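Local coordinates for 2'-deoxycytidine 5'-triphosphate deaminase (Agrobacterium tumefaciens, PDB 2R9Q), which probably catalyses the hydrolytic deamination of dCTP to dUTP, releasing ammonia and so feeding the cell's supply of uracil deoxynucleotides, at residues L27-D32 with P95-L100; L43-G48 with R162-R167. All coordinates share one frame; numbering follows the deposited sequence.

Overall arrangement
Both contacts are antiparallel strand pairings within the N-terminal dCTP deaminase domain, their centres about 10 Å apart. Interaction 1 joins 27-32 to 95-100 at a partly buried edge, where two residue pairs of sheet give way to a bend held by a serine-glutamate bond and a methionine end. Interaction 2, 43-48 with 162-167, is buried: leucine and isoleucine pack on one face, and an aspartate held by arginine and glutamine occupies the other. The two belong to different sheets yet touch directly. R46 of interaction 2 reaches S29 and E98 of interaction 1, and the backbone N of M97 bonds to the carbonyl of R46.

Interaction 1: residues L27-D32 with P95-L100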
loop_
_atom_site.group_PDB
_atom_site.type_symbol
_atom_site.label_atom_id
_atom_site.label_comp_id
_atom_site.label_asym_id
_atom_site.label_seq_id
_atom_site.Cartn_x
_atom_site.Cartn_y
_atom_site.Cartn_z
ATOM N N LEU B 27 -2.476 10.527 42.743
ATOM C CA LEU B 27 -2.996 10.064 41.473
ATOM C C LEU B 27 -4.506 10.363 41.491
ATOM O O LEU B 27 -5.215 10.007 42.439
ATOM C CB LEU B 27 -2.675 8.566 41.288
ATOM C CG LEU B 27 -3.492 7.650 40.367
ATOM C CD1 LEU B 27 -3.537 8.117 38.884
ATOM C CD2 LEU B 27 -2.942 6.214 40.488
ATOM N N LYS B 28 -4.979 11.083 40.479
ATOM C CA LYS B 28 -6.372 11.496 40.422
ATOM C C LYS B 28 -7.073 10.905 39.229
ATOM O O LYS B 28 -6.435 10.460 38.284
ATOM C CB LYS B 28 -6.500 13.025 40.349
ATOM C CG LYS B 28 -6.126 13.787 41.609
ATOM C CD LYS B 28 -4.838 14.552 41.434
ATOM C CE LYS B 28 -4.810 15.749 42.349
ATOM N NZ LYS B 28 -5.773 16.809 41.918
ATOM N N SER B 29 -8.397 10.916 39.287
ATOM C CA SER B 29 -9.215 10.516 38.149
ATOM C C SER B 29 -10.543 11.252 38.140
ATOM O O SER B 29 -10.983 11.721 39.172
ATOM C CB SER B 29 -9.450 9.005 38.110
ATOM O OG SER B 29 -9.933 8.642 36.835
ATOM N N GLU B 30 -11.164 11.334 36.959
ATOM C CA GLU B 30 -12.468 11.981 36.798
ATOM C C GLU B 30 -13.605 11.207 37.450
ATOM O O GLU B 30 -14.680 11.758 37.646
ATOM C CB GLU B 30 -12.789 12.213 35.323
ATOM C CG GLU B 30 -11.969 13.320 34.687
ATOM C CD GLU B 30 -12.290 13.531 33.220
ATOM O OE1 GLU B 30 -13.462 13.396 32.818
ATOM O OE2 GLU B 30 -11.367 13.855 32.455
ATOM N N ALA B 31 -13.374 9.939 37.763
ATOM C CA ALA B 31 -14.367 9.099 38.434
ATOM C C ALA B 31 -13.697 8.038 39.295
ATOM O O ALA B 31 -12.480 7.865 39.260
ATOM C CB ALA B 31 -15.286 8.450 37.420
ATOM N N ASP B 32 -14.499 7.343 40.094
ATOM C CA ASP B 32 -13.987 6.233 40.890
ATOM C C ASP B 32 -13.336 5.260 39.916
ATOM O O ASP B 32 -13.825 5.094 38.816
ATOM C CB ASP B 32 -15.112 5.546 41.681
ATOM N N PRO B 95 -7.255 13.019 25.742
ATOM C CA PRO B 95 -7.069 13.221 27.185
ATOM C C PRO B 95 -7.597 12.055 27.982
ATOM O O PRO B 95 -8.690 11.548 27.730
ATOM C CB PRO B 95 -7.838 14.526 27.489
ATOM C CG PRO B 95 -7.859 15.266 26.178
ATOM C CD PRO B 95 -7.975 14.149 25.133
ATOM N N LEU B 96 -6.778 11.621 28.927
ATOM C CA LEU B 96 -7.092 10.497 29.741
ATOM C C LEU B 96 -7.807 11.008 30.984
ATOM O O LEU B 96 -7.613 12.147 31.391
ATOM C CB LEU B 96 -5.811 9.710 30.051
ATOM C CG LEU B 96 -5.063 9.008 28.898
ATOM C CD1 LEU B 96 -3.689 8.494 29.383
ATOM C CD2 LEU B 96 -5.875 7.890 28.259
ATOM N N MET B 97 -8.678 10.179 31.556
ATOM C CA MET B 97 -9.347 10.499 32.829
ATOM C C MET B 97 -8.341 10.645 34.036
ATOM O O MET B 97 -8.514 11.470 34.926
ATOM C CB MET B 97 -10.415 9.446 33.115
ATOM C CG MET B 97 -11.613 9.440 32.162
ATOM S SD MET B 97 -12.823 8.106 32.473
ATOM C CE MET B 97 -13.321 8.473 34.141
ATOM N N GLU B 98 -7.271 9.865 34.032
ATOM C CA GLU B 98 -6.295 9.899 35.120
ATOM C C GLU B 98 -5.300 11.038 34.994
ATOM O O GLU B 98 -4.852 11.363 33.900
ATOM C CB GLU B 98 -5.550 8.576 35.224
ATOM C CG GLU B 98 -6.419 7.430 35.720
ATOM C CD GLU B 98 -7.494 7.026 34.722
ATOM O OE1 GLU B 98 -7.182 6.918 33.501
ATOM O OE2 GLU B 98 -8.641 6.828 35.161
ATOM N N SER B 99 -4.988 11.664 36.120
ATOM C CA SER B 99 -3.941 12.688 36.184
ATOM C C SER B 99 -3.078 12.475 37.423
ATOM O O SER B 99 -3.432 11.692 38.320
ATOM C CB SER B 99 -4.483 14.147 36.035
ATOM O OG SER B 99 -5.206 14.660 37.141
ATOM N N LEU B 100 -1.922 13.132 37.424
ATOM C CA LEU B 100 -0.894 12.856 38.413
ATOM C C LEU B 100 -0.438 14.092 39.208
ATOM O O LEU B 100 -0.471 15.213 38.719
ATOM C CB LEU B 100 0.308 12.170 37.747
ATOM C CG LEU B 100 0.083 10.807 37.075
ATOM C CD1 LEU B 100 1.329 10.434 36.285
ATOM C CD2 LEU B 100 -0.310 9.688 38.088
#
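M97 lays its terminal methyl over the turn at E30 and A31: CE stands 3.8 Å from A31 CB and also touches E30 CB. The chain runs straight out to SD and then bends (chi3 60°), which brings CE over the loop. Across the backbone, E30 N gives M97 O a weak bond (3.3 Å, bent to 133°), and the CA-H of S29 points at the same oxygen.

Next along is the polar centre. S29 OG donates to E98 OE2 at 2.8 Å, approaching from above the carboxylate plane. A bend at chi2 (68°) folds the glutamate back toward the serine. OE2 also takes a salt bridge from R46, whose guanidinium bonds to S29 OG as well, so serine, glutamate and arginine form one linked cluster. The carboxylate of E30 has its salt-bridge partner elsewhere, in R159.

Further on, the two chains become true antiparallel sheet. K28 and S99 are a hydrogen-bonded pair, with K28 N to S99 O at 2.7 Å and nearly straight, and S99 N to K28 O at 2.9 Å. K28 O is also approached by E98 CA at 3.2 Å, a CA-H...O contact. On the opposite face from K28 and S99, L27 CD1 meets L100 CD2 at 3.7 Å, the two leucine side chains crossing at a slant. L27 CD1 also lies close to S99 O.

The pairing places strand 27-28, which follows helix 15-23, beside strand 91-101 just after that strand turns its corner at M97. The leucine face packs inward, L27 on L43 and F168, L100 on L144 and I166, so strands 42-46, 143-150 and 162-170 back this edge.

Interaction 2: residues L43-G48 with R162-R167; sequences LDLRLG and RLSQIR
D44 and R162 carry the tight polar side of this contact: the arginine grips the aspartate side-on, with NE and NH2 both donating to OD2, at 3.0 and 2.8 Å. OD2 lies in the guanidinium plane, but the carboxylate is turned 68° against it. NE uses the anti lone pair of OD2, whereas NH2 comes from above the carboxylate plane. Bends at chi2 and chi3 (58°) bring the arginine head back across the aspartate. The other oxygen, OD1, accepts from Q165 NE2 at 2.7 Å, nearly along its C-O axis. Both oxygens are thus held, which fixes the rotation of the carboxylate, and K113 adds a further salt bridge to OD2.

On the reverse face the packing is mainly apolar, L45 CD2 lying 3.8 Å from I166 CG2, with the hydroxyl of S164 beside L45 CD1. Backbone bonds join L43 with I166 in both directions, and L45 N reaches S164 O at 3.0 Å. Toward R162 and L163 the pairing loosens: L45 O and L163 N are too far apart to bond, and a water bridges them, donating to the carbonyl at 2.6 Å. Beyond it, L163 CD1 rests against the branched end of L47, the two side chains crossing at about a right angle. R162 also has salt bridges to D34 and D36.

Strand 42-46 lies between 38-39 and 162-170, with L45 facing L96 of strand 91-101 and L144 of strand 143-150.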
loop_
_atom_site.group_PDB
_atom_site.type_symbol
_atom_site.label_atom_id
_atom_site.label_comp_id
_atom_site.label_asym_id
_atom_site.label_seq_id
_atom_site.Cartn_x
_atom_site.Cartn_y
_atom_site.Cartn_z
ATOM N N LEU B 43 -1.396 0.304 36.597
ATOM C CA LEU B 43 -2.755 0.779 36.520
ATOM C C LEU B 43 -3.171 1.042 35.063
ATOM O O LEU B 43 -2.507 1.752 34.322
ATOM C CB LEU B 43 -2.862 2.047 37.356
ATOM C CG LEU B 43 -4.071 2.967 37.223
ATOM C CD1 LEU B 43 -5.289 2.451 37.962
ATOM C CD2 LEU B 43 -3.653 4.342 37.659
ATOM N N ASP B 44 -4.280 0.442 34.659
ATOM C CA ASP B 44 -5.008 0.824 33.438
ATOM C C ASP B 44 -5.448 2.283 33.440
ATOM O O ASP B 44 -5.869 2.828 34.466
ATOM C CB ASP B 44 -6.225 -0.067 33.204
ATOM C CG ASP B 44 -5.840 -1.449 32.710
ATOM O OD1 ASP B 44 -4.617 -1.753 32.698
ATOM O OD2 ASP B 44 -6.760 -2.212 32.329
ATOM N N LEU B 45 -5.302 2.888 32.268
ATOM C CA LEU B 45 -5.679 4.255 32.005
ATOM C C LEU B 45 -6.913 4.262 31.116
ATOM O O LEU B 45 -7.029 3.461 30.203
ATOM C CB LEU B 45 -4.532 5.014 31.322
ATOM C CG LEU B 45 -3.204 5.140 32.054
ATOM C CD1 LEU B 45 -2.124 5.569 31.033
ATOM C CD2 LEU B 45 -3.326 6.101 33.240
ATOM N N ARG B 46 -7.823 5.177 31.396
ATOM C CA ARG B 46 -9.083 5.265 30.711
ATOM C C ARG B 46 -9.150 6.531 29.889
ATOM O O ARG B 46 -8.728 7.580 30.329
ATOM C CB ARG B 46 -10.250 5.289 31.711
ATOM C CG ARG B 46 -10.405 4.081 32.605
ATOM C CD ARG B 46 -11.511 4.278 33.613
ATOM N NE ARG B 46 -11.155 5.206 34.699
ATOM C CZ ARG B 46 -11.934 5.445 35.759
ATOM N NH1 ARG B 46 -11.553 6.306 36.685
ATOM N NH2 ARG B 46 -13.088 4.821 35.904
ATOM N N LEU B 47 -9.740 6.403 28.711
ATOM C CA LEU B 47 -10.082 7.534 27.854
ATOM C C LEU B 47 -11.139 8.440 28.469
ATOM O O LEU B 47 -12.124 7.981 29.104
ATOM C CB LEU B 47 -10.594 7.070 26.472
ATOM C CG LEU B 47 -9.803 6.024 25.674
ATOM C CD1 LEU B 47 -10.420 5.839 24.283
ATOM C CD2 LEU B 47 -8.328 6.368 25.619
ATOM N N GLY B 48 -10.900 9.729 28.276
ATOM C CA GLY B 48 -11.869 10.775 28.551
ATOM C C GLY B 48 -12.971 10.833 27.483
ATOM O O GLY B 48 -13.143 9.901 26.705
ATOM N N ARG B 162 -9.901 1.254 27.937
ATOM C CA ARG B 162 -8.600 1.052 28.552
ATOM C C ARG B 162 -7.687 0.435 27.526
ATOM O O ARG B 162 -7.877 -0.688 27.164
ATOM C CB ARG B 162 -8.750 0.169 29.776
ATOM C CG ARG B 162 -9.376 0.908 30.931
ATOM C CD ARG B 162 -10.252 0.067 31.800
ATOM N NE ARG B 162 -9.499 -1.050 32.334
ATOM C CZ ARG B 162 -9.889 -1.869 33.307
ATOM N NH1 ARG B 162 -11.044 -1.715 33.917
ATOM N NH2 ARG B 162 -9.089 -2.854 33.688
ATOM N N LEU B 163 -6.728 1.199 27.018
ATOM C CA LEU B 163 -5.821 0.696 25.975
ATOM C C LEU B 163 -4.393 0.561 26.487
ATOM O O LEU B 163 -3.607 -0.239 25.995
ATOM C CB LEU B 163 -5.906 1.554 24.729
ATOM C CG LEU B 163 -7.179 1.633 23.859
ATOM C CD1 LEU B 163 -8.278 2.453 24.519
ATOM C CD2 LEU B 163 -6.852 2.297 22.535
ATOM N N SER B 164 -4.120 1.252 27.576
ATOM C CA SER B 164 -2.785 1.461 28.055
ATOM C C SER B 164 -2.707 1.280 29.547
ATOM O O SER B 164 -3.709 1.315 30.227
ATOM C CB SER B 164 -2.392 2.880 27.683
ATOM O OG SER B 164 -1.031 3.081 27.888
ATOM N N GLN B 165 -1.498 1.079 30.049
ATOM C CA GLN B 165 -1.241 1.040 31.489
ATOM C C GLN B 165 0.066 1.723 31.926
ATOM O O GLN B 165 1.029 1.808 31.178
ATOM C CB GLN B 165 -1.336 -0.371 32.041
ATOM C CG GLN B 165 -0.625 -1.396 31.298
ATOM C CD GLN B 165 -0.989 -2.786 31.730
ATOM O OE1 GLN B 165 -0.176 -3.698 31.619
ATOM N NE2 GLN B 165 -2.201 -2.965 32.252
ATOM N N ILE B 166 0.035 2.231 33.156
ATOM C CA ILE B 166 1.125 2.971 33.763
ATOM C C ILE B 166 1.667 2.203 34.999
ATOM O O ILE B 166 0.906 1.788 35.875
ATOM C CB ILE B 166 0.668 4.426 34.081
ATOM C CG1 ILE B 166 1.826 5.310 34.546
ATOM C CG2 ILE B 166 -0.440 4.478 35.109
ATOM C CD1 ILE B 166 1.389 6.720 34.798
ATOM N N ARG B 167 2.980 1.988 35.027
ATOM C CA ARG B 167 3.678 1.370 36.159
ATOM C C ARG B 167 4.474 2.440 36.905
ATOM O O ARG B 167 5.211 3.203 36.301
ATOM C CB ARG B 167 4.606 0.273 35.641
ATOM C CG ARG B 167 5.533 -0.377 36.659
ATOM C CD ARG B 167 6.132 -1.653 36.092
ATOM N NE ARG B 167 5.152 -2.748 35.959
ATOM C CZ ARG B 167 5.438 -3.965 35.513
ATOM N NH1 ARG B 167 6.657 -4.258 35.120
ATOM N NH2 ARG B 167 4.495 -4.894 35.445
HETATM O O HOH W 1 -6.691 4.000 27.653
#